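Side-chain contacts in RsfP (Uncultured bacterium, PDB 4GLJ), which probably catalyses the phosphate-dependent cleavage of methylthioadenosine, as a member of the phosphorylase superfamily, and also binds the dye rhodamine B: residues H69-T72 with P73-P77; R153-N157 with A158-D162; L242-N245 with A246-Q250. All coordinates share one frame; numbering follows the deposited sequence.

Interaction 1: residues H69-T72 with P73-P77; sequences HRLT and PSEVP
Thr-72 and Glu-75 close a tight turn in which a chain still irregular at Leu-71 winds into the short 3-10 segment 73-75. The Glu-75 amide N lies 3.0 Å from Thr-72 O, the i to i+3 bond of such a turn. Past the turn the backbone returns alongside its own start, with the CA atoms of Leu-71 and Val-76 6.0 Å apart.

The glutamate side chain folds back over this turn. Its CG sits between the backbone N and the carbonyl carbon (chi1 68°), and the extended chain beyond carries the carboxylate across the Thr-72 side chain, with Glu-75 CG 3.4 Å from Thr-72 OG1. Glu-75 OE2 then accepts the Thr-72 amide N at 3.0 Å through its anti lone pair, in a nearly straight bond (169°). Water 1 donates to the same OE2 and to Arg-70 O, while OE1 accepts the amide of Asp-131 of the second subunit. With both oxygens engaged, the carboxylate is probably held in one rotation.

Leu-71 lies against the returning chain. Its CB meets Val-76 CG2 at 4.1 Å, and its CD1 reaches Pro-77 CD at 3.9 Å, the two side chains crossing at about a right angle. Its CD2 lies over one face of the Arg-70 guanidinium, toward the rim; that group is held by Ser-46 O.

The Glu-75 carboxylate on Thr-72 N, at the start of the 3-10 segment 73-75, resembles one half of a capping box; the reciprocal bond is made by Glu-75 N to Thr-72 O, not to the threonine hydroxyl. Pro-77 then takes the N-cap position of helix 78-87. The loop between strand 57-63 and helix 78-87 holds this turn, and its His-69 and Pro-73 line the rhodamine B pocket beside the second subunit.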
ATOM      1  N   HIS A  69      -8.017 -25.233  -4.476  1.00 32.88           N
ATOM      2  CA  HIS A  69      -8.000 -23.866  -3.961  1.00 33.13           C
ATOM      3  C   HIS A  69      -6.952 -23.729  -2.878  1.00 32.12           C
ATOM      4  O   HIS A  69      -7.227 -23.230  -1.802  1.00 32.44           O
ATOM      5  CB  HIS A  69      -9.356 -23.443  -3.430  1.00 34.87           C
ATOM      6  CG  HIS A  69      -9.604 -21.958  -3.468  1.00 33.96           C
ATOM      7  ND1 HIS A  69      -8.920 -21.070  -2.702  1.00 34.36           N
ATOM      8  CD2 HIS A  69     -10.465 -21.210  -4.263  1.00 31.86           C
ATOM      9  CE1 HIS A  69      -9.382 -19.804  -2.964  1.00 29.90           C
ATOM     10  NE2 HIS A  69     -10.332 -19.905  -3.913  1.00 35.74           N
ATOM     11  N   ARG A  70      -5.702 -24.023  -3.201  1.00 33.78           N
ATOM     12  CA  ARG A  70      -4.664 -23.956  -2.155  1.00 33.90           C
ATOM     13  C   ARG A  70      -4.018 -22.616  -1.847  1.00 32.47           C
ATOM     14  O   ARG A  70      -3.356 -22.530  -0.847  1.00 32.80           O
ATOM     15  CB  ARG A  70      -3.583 -25.016  -2.362  1.00 38.20           C
ATOM     16  CG  ARG A  70      -2.805 -24.783  -3.627  1.00 40.73           C
ATOM     17  CD  ARG A  70      -1.792 -25.892  -3.999  1.00 45.54           C
ATOM     18  NE  ARG A  70      -1.163 -25.391  -5.230  1.00 47.90           N
ATOM     19  CZ  ARG A  70      -0.013 -24.715  -5.256  1.00 48.60           C
ATOM     20  NH1 ARG A  70       0.664 -24.563  -4.130  1.00 44.45           N
ATOM     21  NH2 ARG A  70       0.477 -24.211  -6.401  1.00 45.35           N
ATOM     22  N   LEU A  71      -4.128 -21.617  -2.740  1.00 29.07           N
ATOM     23  CA  LEU A  71      -3.464 -20.304  -2.593  1.00 28.78           C
ATOM     24  C   LEU A  71      -4.409 -19.198  -2.232  1.00 26.81           C
ATOM     25  O   LEU A  71      -5.521 -19.098  -2.759  1.00 29.94           O
ATOM     26  CB  LEU A  71      -2.768 -19.884  -3.914  1.00 28.78           C
ATOM     27  CG  LEU A  71      -1.772 -20.946  -4.421  1.00 32.34           C
ATOM     28  CD1 LEU A  71      -1.373 -20.690  -5.897  1.00 34.30           C
ATOM     29  CD2 LEU A  71      -0.527 -21.104  -3.501  1.00 33.91           C
ATOM     30  N   THR A  72      -3.936 -18.317  -1.382  1.00 25.52           N
ATOM     31  CA  THR A  72      -4.615 -17.077  -1.093  1.00 25.13           C
ATOM     32  C   THR A  72      -4.239 -16.070  -2.227  1.00 25.96           C
ATOM     33  O   THR A  72      -3.177 -16.249  -2.866  1.00 25.51           O
ATOM     34  CB  THR A  72      -4.140 -16.431   0.229  1.00 25.72           C
ATOM     35  OG1 THR A  72      -2.730 -16.074   0.209  1.00 28.36           O
ATOM     36  CG2 THR A  72      -4.332 -17.351   1.477  1.00 26.25           C
ATOM     37  N   PRO A  73      -5.070 -15.054  -2.431  1.00 25.85           N
ATOM     38  CA  PRO A  73      -4.797 -14.012  -3.461  1.00 25.75           C
ATOM     39  C   PRO A  73      -3.417 -13.428  -3.346  1.00 26.79           C
ATOM     40  O   PRO A  73      -2.788 -13.293  -4.371  1.00 26.94           O
ATOM     41  CB  PRO A  73      -5.868 -12.954  -3.159  1.00 24.37           C
ATOM     42  CG  PRO A  73      -7.011 -13.779  -2.758  1.00 24.18           C
ATOM     43  CD  PRO A  73      -6.409 -14.842  -1.847  1.00 26.13           C
ATOM     44  N   SER A  74      -2.903 -13.111  -2.124  1.00 25.74           N
ATOM     45  CA  SER A  74      -1.612 -12.470  -1.963  1.00 26.96           C
ATOM     46  C   SER A  74      -0.475 -13.377  -2.428  1.00 27.97           C
ATOM     47  O   SER A  74       0.550 -12.870  -2.787  1.00 27.82           O
ATOM     48  CB  SER A  74      -1.299 -12.111  -0.463  1.00 28.22           C
ATOM     49  OG  SER A  74      -2.311 -11.261   0.068  1.00 30.28           O
ATOM     50  N   GLU A  75      -0.625 -14.708  -2.423  1.00 26.87           N
ATOM     51  CA  GLU A  75       0.549 -15.502  -2.692  1.00 27.82           C
ATOM     52  C   GLU A  75       0.451 -16.164  -4.102  1.00 25.90           C
ATOM     53  O   GLU A  75       1.285 -16.985  -4.479  1.00 27.93           O
ATOM     54  CB  GLU A  75       0.776 -16.556  -1.575  1.00 29.05           C
ATOM     55  CG  GLU A  75      -0.342 -17.581  -1.641  1.00 26.67           C
ATOM     56  CD  GLU A  75      -0.283 -18.558  -0.427  1.00 30.38           C
ATOM     57  OE1 GLU A  75       0.798 -18.682   0.215  1.00 31.35           O
ATOM     58  OE2 GLU A  75      -1.291 -19.226  -0.189  1.00 29.67           O
ATOM     59  N   VAL A  76      -0.571 -15.820  -4.874  1.00 26.19           N
ATOM     60  CA  VAL A  76      -0.661 -16.404  -6.223  1.00 25.01           C
ATOM     61  C   VAL A  76       0.611 -16.018  -7.007  1.00 24.84           C
ATOM     62  O   VAL A  76       0.991 -14.810  -6.973  1.00 27.18           O
ATOM     63  CB  VAL A  76      -1.925 -15.899  -6.872  1.00 26.43           C
ATOM     64  CG1 VAL A  76      -1.931 -16.206  -8.399  1.00 27.86           C
ATOM     65  CG2 VAL A  76      -3.153 -16.555  -6.202  1.00 27.32           C
ATOM     66  N   PRO A  77       1.228 -16.953  -7.762  1.00 26.55           N
ATOM     67  CA  PRO A  77       2.414 -16.519  -8.460  1.00 23.97           C
ATOM     68  C   PRO A  77       2.002 -15.823  -9.792  1.00 24.58           C
ATOM     69  O   PRO A  77       2.140 -16.406 -10.925  1.00 25.34           O
ATOM     70  CB  PRO A  77       3.153 -17.860  -8.730  1.00 26.65           C
ATOM     71  CG  PRO A  77       2.001 -18.835  -9.008  1.00 25.75           C
ATOM     72  CD  PRO A  77       0.897 -18.375  -8.071  1.00 25.74           C
TER
HETATM   73  O   HOH W   1      -1.144 -21.611   0.423  1.00 32.64           O

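Interaction 2: residues R153-N157 with A158-D162; sequences RAYDN and ADIAD
The hydroxyl of Tyr-155 is gripped by two waters that tie the last turn of a helix to the chain leaving it. Tyr-155 OH donates to water 2 at 2.6 Å and accepts from water 4, and these waters donate in turn to Asp-162 O and Ile-160 O. The whole is a variant of the Schellman motif ending helix 145-157. Asp-159 has the positive phi expected just after the helix, and its N makes a weak bond to Asp-156 O at 3.3 Å. In the classical motif the next amide would bond directly to the carbonyl of Tyr-155; here water 3 stands between them, accepting from Ile-160 N at 2.9 Å and donating to Tyr-155 O. That carbonyl also takes a weak bond from Ala-158 N.

The hydrophobic half of the motif is intact. Tyr-155 CG lies anti to the backbone N (chi1 179°), which sends the ring along the departing chain, and Ile-160 crosses it at about a right angle. CG1 of the isoleucine covers one ring face, 4.1 Å from Tyr-155 CE1, while its CB approaches CZ. A phenylalanine here, lacking the hydroxyl, would probably leave waters 2 and 4 without their common partner and the loop carbonyls of Ile-160 and Asp-162 less firmly tied to the helix.

Helix 237-263 lies alongside: Ala-154 and Asn-157 touch Gln-255, Ile-160 touches Asn-248, and Asp-162 OD2 forms a salt bridge with Lys-244. At the tyrosine rim, water 2 and Asp-156 OD1 both lie in the plane of the ring, at its edge.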
ATOM      1  N   ARG A 153     -21.249  -9.795 -25.629  1.00 30.26           N
ATOM      2  CA  ARG A 153     -22.076 -10.493 -26.647  1.00 33.12           C
ATOM      3  C   ARG A 153     -22.083 -12.009 -26.311  1.00 31.54           C
ATOM      4  O   ARG A 153     -23.089 -12.673 -26.534  1.00 33.27           O
ATOM      5  CB  ARG A 153     -21.549 -10.221 -28.040  1.00 35.56           C
ATOM      6  CG  ARG A 153     -21.784  -8.781 -28.449  1.00 37.82           C
ATOM      7  CD  ARG A 153     -21.352  -8.512 -29.867  1.00 45.19           C
ATOM      8  NE  ARG A 153     -19.907  -8.361 -29.940  1.00 46.10           N
ATOM      9  CZ  ARG A 153     -19.117  -9.145 -30.665  1.00 47.95           C
ATOM     10  NH1 ARG A 153     -19.633 -10.131 -31.392  1.00 48.85           N
ATOM     11  NH2 ARG A 153     -17.813  -8.907 -30.672  1.00 50.23           N
ATOM     12  N   ALA A 154     -20.969 -12.500 -25.755  1.00 30.07           N
ATOM     13  CA  ALA A 154     -20.846 -13.939 -25.335  1.00 29.95           C
ATOM     14  C   ALA A 154     -21.917 -14.230 -24.259  1.00 29.94           C
ATOM     15  O   ALA A 154     -22.584 -15.294 -24.280  1.00 31.41           O
ATOM     16  CB  ALA A 154     -19.451 -14.255 -24.773  1.00 27.86           C
ATOM     17  N   TYR A 155     -22.088 -13.284 -23.323  1.00 25.86           N
ATOM     18  CA  TYR A 155     -23.063 -13.450 -22.226  1.00 27.65           C
ATOM     19  C   TYR A 155     -24.436 -13.574 -22.843  1.00 29.25           C
ATOM     20  O   TYR A 155     -25.260 -14.418 -22.421  1.00 32.04           O
ATOM     21  CB  TYR A 155     -23.124 -12.196 -21.283  1.00 25.72           C
ATOM     22  CG  TYR A 155     -24.148 -12.355 -20.151  1.00 27.68           C
ATOM     23  CD1 TYR A 155     -23.771 -12.933 -18.906  1.00 28.01           C
ATOM     24  CD2 TYR A 155     -25.478 -11.877 -20.278  1.00 28.24           C
ATOM     25  CE1 TYR A 155     -24.702 -13.068 -17.865  1.00 29.97           C
ATOM     26  CE2 TYR A 155     -26.391 -12.024 -19.249  1.00 30.55           C
ATOM     27  CZ  TYR A 155     -26.010 -12.601 -18.040  1.00 29.45           C
ATOM     28  OH  TYR A 155     -26.950 -12.730 -16.996  1.00 33.61           O
ATOM     29  N   ASP A 156     -24.735 -12.687 -23.803  1.00 29.80           N
ATOM     30  CA  ASP A 156     -26.057 -12.708 -24.380  1.00 31.97           C
ATOM     31  C   ASP A 156     -26.244 -13.990 -25.148  1.00 33.47           C
ATOM     32  O   ASP A 156     -27.337 -14.532 -25.159  1.00 34.33           O
ATOM     33  CB  ASP A 156     -26.293 -11.520 -25.326  1.00 34.85           C
ATOM     34  CG  ASP A 156     -26.432 -10.193 -24.590  1.00 36.12           C
ATOM     35  OD1 ASP A 156     -26.962 -10.152 -23.448  1.00 36.74           O
ATOM     36  OD2 ASP A 156     -26.041  -9.148 -25.170  1.00 38.50           O
ATOM     37  N   ASN A 157     -25.192 -14.438 -25.820  1.00 34.91           N
ATOM     38  CA  ASN A 157     -25.227 -15.678 -26.646  1.00 37.46           C
ATOM     39  C   ASN A 157     -25.402 -16.951 -25.798  1.00 37.48           C
ATOM     40  O   ASN A 157     -25.892 -17.970 -26.262  1.00 40.33           O
ATOM     41  CB  ASN A 157     -23.966 -15.806 -27.514  1.00 37.11           C
ATOM     42  CG  ASN A 157     -23.973 -14.865 -28.708  1.00 41.44           C
ATOM     43  OD1 ASN A 157     -24.928 -14.142 -28.938  1.00 42.07           O
ATOM     44  ND2 ASN A 157     -22.904 -14.875 -29.467  1.00 42.42           N
ATOM     45  N   ALA A 158     -25.047 -16.873 -24.542  1.00 35.62           N
ATOM     46  CA  ALA A 158     -25.075 -18.029 -23.655  1.00 37.97           C
ATOM     47  C   ALA A 158     -26.483 -18.250 -23.103  1.00 40.63           C
ATOM     48  O   ALA A 158     -26.767 -19.292 -22.511  1.00 40.43           O
ATOM     49  CB  ALA A 158     -24.096 -17.779 -22.527  1.00 36.42           C
ATOM     50  N   ASP A 159     -27.353 -17.246 -23.252  1.00 42.03           N
ATOM     51  CA  ASP A 159     -28.739 -17.321 -22.733  1.00 46.21           C
ATOM     52  C   ASP A 159     -28.848 -17.791 -21.255  1.00 46.76           C
ATOM     53  O   ASP A 159     -29.534 -18.790 -20.943  1.00 49.12           O
ATOM     54  CB  ASP A 159     -29.621 -18.189 -23.659  1.00 49.77           C
ATOM     55  CG  ASP A 159     -31.130 -17.963 -23.437  1.00 57.61           C
ATOM     56  OD1 ASP A 159     -31.556 -17.039 -22.698  1.00 58.67           O
ATOM     57  OD2 ASP A 159     -31.913 -18.720 -24.024  1.00 63.65           O
ATOM     58  N   ILE A 160     -28.188 -17.063 -20.360  1.00 42.51           N
ATOM     59  CA  ILE A 160     -28.138 -17.382 -18.927  1.00 44.28           C
ATOM     60  C   ILE A 160     -29.516 -17.119 -18.294  1.00 48.00           C
ATOM     61  O   ILE A 160     -30.157 -16.124 -18.604  1.00 45.76           O
ATOM     62  CB  ILE A 160     -27.017 -16.586 -18.247  1.00 42.52           C
ATOM     63  CG1 ILE A 160     -25.658 -16.867 -18.943  1.00 40.02           C
ATOM     64  CG2 ILE A 160     -26.961 -16.883 -16.734  1.00 44.75           C
ATOM     65  CD1 ILE A 160     -25.154 -18.293 -18.827  1.00 38.91           C
ATOM     66  N   ALA A 161     -29.996 -18.050 -17.463  1.00 57.47           N
ATOM     67  CA  ALA A 161     -31.347 -17.972 -16.878  1.00 59.28           C
ATOM     68  C   ALA A 161     -31.402 -17.012 -15.683  1.00 58.73           C
ATOM     69  O   ALA A 161     -32.351 -16.273 -15.521  1.00 59.14           O
ATOM     70  CB  ALA A 161     -31.822 -19.357 -16.473  1.00 63.60           C
ATOM     71  N   ASP A 162     -30.372 -17.032 -14.852  1.00 53.71           N
ATOM     72  CA  ASP A 162     -30.379 -16.249 -13.652  1.00 57.42           C
ATOM     73  C   ASP A 162     -29.551 -14.955 -13.873  1.00 52.93           C
ATOM     74  O   ASP A 162     -28.509 -15.021 -14.516  1.00 52.10           O
ATOM     75  CB  ASP A 162     -29.746 -17.098 -12.534  1.00 64.46           C
ATOM     76  CG  ASP A 162     -30.557 -18.387 -12.231  1.00 71.24           C
ATOM     77  OD1 ASP A 162     -31.421 -18.811 -13.044  1.00 78.56           O
ATOM     78  OD2 ASP A 162     -30.322 -18.980 -11.161  1.00 74.54           O
TER
HETATM   79  O   HOH W   2     -26.064 -13.735 -14.746  1.00 34.10           O
HETATM   80  O   HOH W   3     -27.891 -14.395 -21.325  1.00 43.29           O
HETATM   81  O   HOH W   4     -29.128 -13.682 -18.337  1.00 45.24           O

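Interaction 3: residues L242-N245 with A246-Q250; sequences LMKN and ADNAQ. With RHB (N-[9-(2-carboxyphenyl)-6-(diethylamino)-3H-xanthen-3-ylidene]-N-ethylethanaminium), chain B.
Two asparagines one helical turn apart, Asn-245 and Asn-248, are joined by a water instead of touching through their amides. Water 5 donates to Asn-245 OD1 at 2.6 Å and accepts from Asn-248 ND2 at 2.8 Å. The other end of the first amide is engaged as well, since Asn-245 ND2 donates to the backbone carbonyl of Val-220. Bonds at both its oxygen and its nitrogen fix which way round this buried amide sits.

Asn-248 has a second neighbour in Lys-244, one turn back. The two side chains run side by side and point the same way, with Lys-244 CG 3.9 Å from Asn-248 ND2, and the lysine then bends at chi3 (-82°), its NZ going to Asp-162. Beneath them Asn-248 N meets Lys-244 O in an almost perfectly straight bond (179°).

This is the regular i to i+4 ladder of helix 237-263, which packs on the central mixed sheet of the phosphorylase fold. Ala-249 and Asn-245 rest on Leu-219 of strand 213-221, and Ala-249 also on Val-96 of strand 92-101.

At the start of the range the helix meets the dye. Leu-242 CG is anti to the backbone N (chi1 180°), projecting the branch into the pocket, and its CD2 stands over the face of the xanthene, 3.6 Å from RHB C1. Met-243 approaches end-on, its CE 3.4 Å from RHB C34, the outer carbon of an ethyl group. Such closeness between two methyl carbons makes their exact placement doubtful.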
ATOM      1  N   LEU A 242     -21.870 -19.235  -5.537  1.00 63.20           N
ATOM      2  CA  LEU A 242     -20.527 -19.336  -6.149  1.00 61.13           C
ATOM      3  C   LEU A 242     -20.464 -20.564  -7.136  1.00 56.90           C
ATOM      4  O   LEU A 242     -19.824 -20.539  -8.177  1.00 51.20           O
ATOM      5  CB  LEU A 242     -19.491 -19.418  -5.008  1.00 66.18           C
ATOM      6  CG  LEU A 242     -17.967 -19.536  -5.142  1.00 68.31           C
ATOM      7  CD1 LEU A 242     -17.366 -18.326  -5.823  1.00 65.64           C
ATOM      8  CD2 LEU A 242     -17.359 -19.693  -3.746  1.00 76.08           C
ATOM      9  N   MET A 243     -21.187 -21.631  -6.810  1.00 60.81           N
ATOM     10  CA  MET A 243     -21.176 -22.783  -7.692  1.00 59.25           C
ATOM     11  C   MET A 243     -22.095 -22.554  -8.883  1.00 52.48           C
ATOM     12  O   MET A 243     -21.761 -22.952  -9.986  1.00 46.82           O
ATOM     13  CB  MET A 243     -21.449 -24.082  -6.936  1.00 67.91           C
ATOM     14  CG  MET A 243     -20.161 -24.869  -6.702  1.00 77.81           C
ATOM     15  SD  MET A 243     -20.067 -25.764  -5.131  1.00 94.62           S
ATOM     16  CE  MET A 243     -18.500 -26.663  -5.253  1.00 97.00           C
ATOM     17  N   LYS A 244     -23.211 -21.863  -8.675  1.00 50.11           N
ATOM     18  CA  LYS A 244     -24.074 -21.538  -9.795  1.00 48.89           C
ATOM     19  C   LYS A 244     -23.423 -20.534 -10.764  1.00 44.57           C
ATOM     20  O   LYS A 244     -23.465 -20.701 -11.987  1.00 42.60           O
ATOM     21  CB  LYS A 244     -25.458 -21.060  -9.347  1.00 51.45           C
ATOM     22  CG  LYS A 244     -26.314 -20.759 -10.589  1.00 53.15           C
ATOM     23  CD  LYS A 244     -27.746 -20.323 -10.298  1.00 58.68           C
ATOM     24  CE  LYS A 244     -28.666 -21.502 -10.032  1.00 62.98           C
ATOM     25  NZ  LYS A 244     -29.953 -21.021  -9.447  1.00 68.99           N
ATOM     26  N   ASN A 245     -22.791 -19.499 -10.210  1.00 44.01           N
ATOM     27  CA  ASN A 245     -22.008 -18.533 -10.982  1.00 41.11           C
ATOM     28  C   ASN A 245     -20.983 -19.208 -11.853  1.00 40.55           C
ATOM     29  O   ASN A 245     -20.939 -18.951 -13.052  1.00 38.93           O
ATOM     30  CB  ASN A 245     -21.264 -17.576 -10.051  1.00 42.42           C
ATOM     31  CG  ASN A 245     -22.097 -16.397  -9.665  1.00 43.96           C
ATOM     32  OD1 ASN A 245     -22.840 -15.888 -10.490  1.00 44.07           O
ATOM     33  ND2 ASN A 245     -21.955 -15.930  -8.438  1.00 45.90           N
ATOM     34  N   ALA A 246     -20.166 -20.080 -11.239  1.00 42.43           N
ATOM     35  CA  ALA A 246     -19.165 -20.851 -11.956  1.00 43.04           C
ATOM     36  C   ALA A 246     -19.766 -21.653 -13.160  1.00 43.75           C
ATOM     37  O   ALA A 246     -19.225 -21.629 -14.283  1.00 40.63           O
ATOM     38  CB  ALA A 246     -18.427 -21.783 -10.990  1.00 47.13           C
ATOM     39  N   ASP A 247     -20.866 -22.363 -12.945  1.00 44.48           N
ATOM     40  CA  ASP A 247     -21.470 -23.033 -14.110  1.00 46.60           C
ATOM     41  C   ASP A 247     -22.043 -22.105 -15.224  1.00 42.66           C
ATOM     42  O   ASP A 247     -21.882 -22.376 -16.424  1.00 44.81           O
ATOM     43  CB  ASP A 247     -22.545 -24.003 -13.698  1.00 54.90           C
ATOM     44  CG  ASP A 247     -23.165 -24.674 -14.917  1.00 63.06           C
ATOM     45  OD1 ASP A 247     -22.392 -25.245 -15.755  1.00 62.26           O
ATOM     46  OD2 ASP A 247     -24.408 -24.567 -15.059  1.00 70.99           O
ATOM     47  N   ASN A 248     -22.693 -21.003 -14.841  1.00 40.57           N
ATOM     48  CA  ASN A 248     -23.045 -19.940 -15.796  1.00 37.60           C
ATOM     49  C   ASN A 248     -21.802 -19.403 -16.526  1.00 34.40           C
ATOM     50  O   ASN A 248     -21.792 -19.255 -17.753  1.00 33.85           O
ATOM     51  CB  ASN A 248     -23.808 -18.814 -15.084  1.00 37.16           C
ATOM     52  CG  ASN A 248     -25.223 -19.207 -14.720  1.00 42.43           C
ATOM     53  OD1 ASN A 248     -25.796 -20.116 -15.339  1.00 41.84           O
ATOM     54  ND2 ASN A 248     -25.814 -18.526 -13.707  1.00 43.21           N
ATOM     55  N   ALA A 249     -20.727 -19.166 -15.774  1.00 34.00           N
ATOM     56  CA  ALA A 249     -19.470 -18.688 -16.359  1.00 32.48           C
ATOM     57  C   ALA A 249     -18.958 -19.621 -17.449  1.00 32.61           C
ATOM     58  O   ALA A 249     -18.590 -19.142 -18.505  1.00 30.92           O
ATOM     59  CB  ALA A 249     -18.397 -18.429 -15.299  1.00 32.79           C
ATOM     60  N   GLN A 250     -18.991 -20.942 -17.231  1.00 34.44           N
ATOM     61  CA  GLN A 250     -18.588 -21.888 -18.266  1.00 37.63           C
ATOM     62  C   GLN A 250     -19.332 -21.701 -19.601  1.00 36.63           C
ATOM     63  O   GLN A 250     -18.696 -21.785 -20.675  1.00 36.09           O
ATOM     64  CB  GLN A 250     -18.777 -23.357 -17.816  1.00 42.09           C
ATOM     65  CG  GLN A 250     -18.019 -23.734 -16.548  1.00 49.82           C
ATOM     66  CD  GLN A 250     -16.518 -23.949 -16.759  1.00 53.87           C
ATOM     67  OE1 GLN A 250     -16.002 -23.867 -17.894  1.00 58.93           O
ATOM     68  NE2 GLN A 250     -15.804 -24.236 -15.664  1.00 57.89           N
TER
HETATM   69  O2  RHB B 301     -14.851 -21.378   1.598  0.50 66.92           O
HETATM   70  C26 RHB B 301     -15.504 -20.791   2.481  0.50 60.23           C
HETATM   71  C19 RHB B 301     -15.760 -19.321   2.395  0.50 60.24           C
HETATM   72  C14 RHB B 301     -15.500 -18.498   1.300  0.50 62.86           C
HETATM   73  C15 RHB B 301     -15.827 -17.152   1.403  0.50 59.21           C
HETATM   74  C16 RHB B 301     -16.385 -16.605   2.541  0.50 58.08           C
HETATM   75  C17 RHB B 301     -16.630 -17.418   3.621  0.50 61.58           C
HETATM   76  C18 RHB B 301     -16.322 -18.767   3.528  0.50 63.53           C
HETATM   77  C9  RHB B 301     -14.907 -18.872  -0.023  0.50 60.36           C
HETATM   78  C8  RHB B 301     -14.290 -17.761  -0.809  0.50 60.89           C
HETATM   79  C13 RHB B 301     -14.252 -16.458  -0.338  0.50 61.68           C
HETATM   80  C12 RHB B 301     -13.671 -15.419  -1.071  0.50 59.46           C
HETATM   81  C11 RHB B 301     -13.085 -15.680  -2.288  0.50 53.47           C
HETATM   82  N1  RHB B 301     -12.540 -14.647  -3.083  0.50 51.53           N
HETATM   83  C35 RHB B 301     -13.531 -13.563  -2.944  0.50 52.21           C
HETATM   84  C36 RHB B 301     -14.899 -14.216  -3.065  0.50 50.82           C
HETATM   85  C22 RHB B 301     -11.142 -14.173  -2.864  0.50 39.14           C
HETATM   86  C23 RHB B 301     -10.167 -14.983  -3.732  0.50 29.09           C
HETATM   87  C10 RHB B 301     -13.160 -16.983  -2.762  0.50 58.43           C
HETATM   88  C7  RHB B 301     -13.734 -18.017  -2.033  0.50 58.41           C
HETATM   89  O1  RHB B 301     -13.750 -19.290  -2.542  0.50 63.77           O
HETATM   90  C1  RHB B 301     -14.303 -20.365  -1.899  0.50 60.04           C
HETATM   91  C2  RHB B 301     -14.896 -20.232  -0.650  0.50 63.94           C
HETATM   92  C6  RHB B 301     -14.248 -21.599  -2.527  0.50 60.85           C
HETATM   93  C5  RHB B 301     -14.780 -22.725  -1.929  0.50 61.05           C
HETATM   94  C4  RHB B 301     -15.375 -22.613  -0.679  0.50 65.30           C
HETATM   95  C3  RHB B 301     -15.434 -21.370  -0.042  0.50 62.85           C
HETATM   96  N2  RHB B 301     -14.715 -23.952  -2.615  0.50 62.98           N
HETATM   97  C24 RHB B 301     -13.328 -24.437  -2.766  0.50 58.40           C
HETATM   98  C25 RHB B 301     -13.260 -25.330  -3.988  0.50 58.06           C
HETATM   99  C33 RHB B 301     -15.576 -24.960  -1.961  0.50 63.62           C
HETATM  100  C34 RHB B 301     -15.991 -25.990  -2.994  0.50 62.31           C
HETATM  101  O3  RHB B 301     -16.001 -21.404   3.445  0.50 58.66           O
HETATM  102  O   HOH W   5     -24.358 -16.409 -12.563  1.00 43.89           O

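In the fold
Within the phosphorylase-superfamily range of one chain, the three local contacts are a 3-10 turn ahead of a helix, a helix end and a helix middle. All are partly buried. Interaction 2 is the most peripheral, its centre about 20 Å from the chain's centre; interaction 3 has a buried face on the sheet and an exposed one; interaction 1 is partly covered by the second subunit. Through the loop that follows helix 145-157, interaction 2 touches helix 237-263, the helix of interaction 3. Interactions 1 and 3 both supply residues to rhodamine B pockets; interaction 2 does not. Interaction 1 relies on a carboxylate, interaction 2 on waters round a hydroxyl, interaction 3 on backbone bonds and amides.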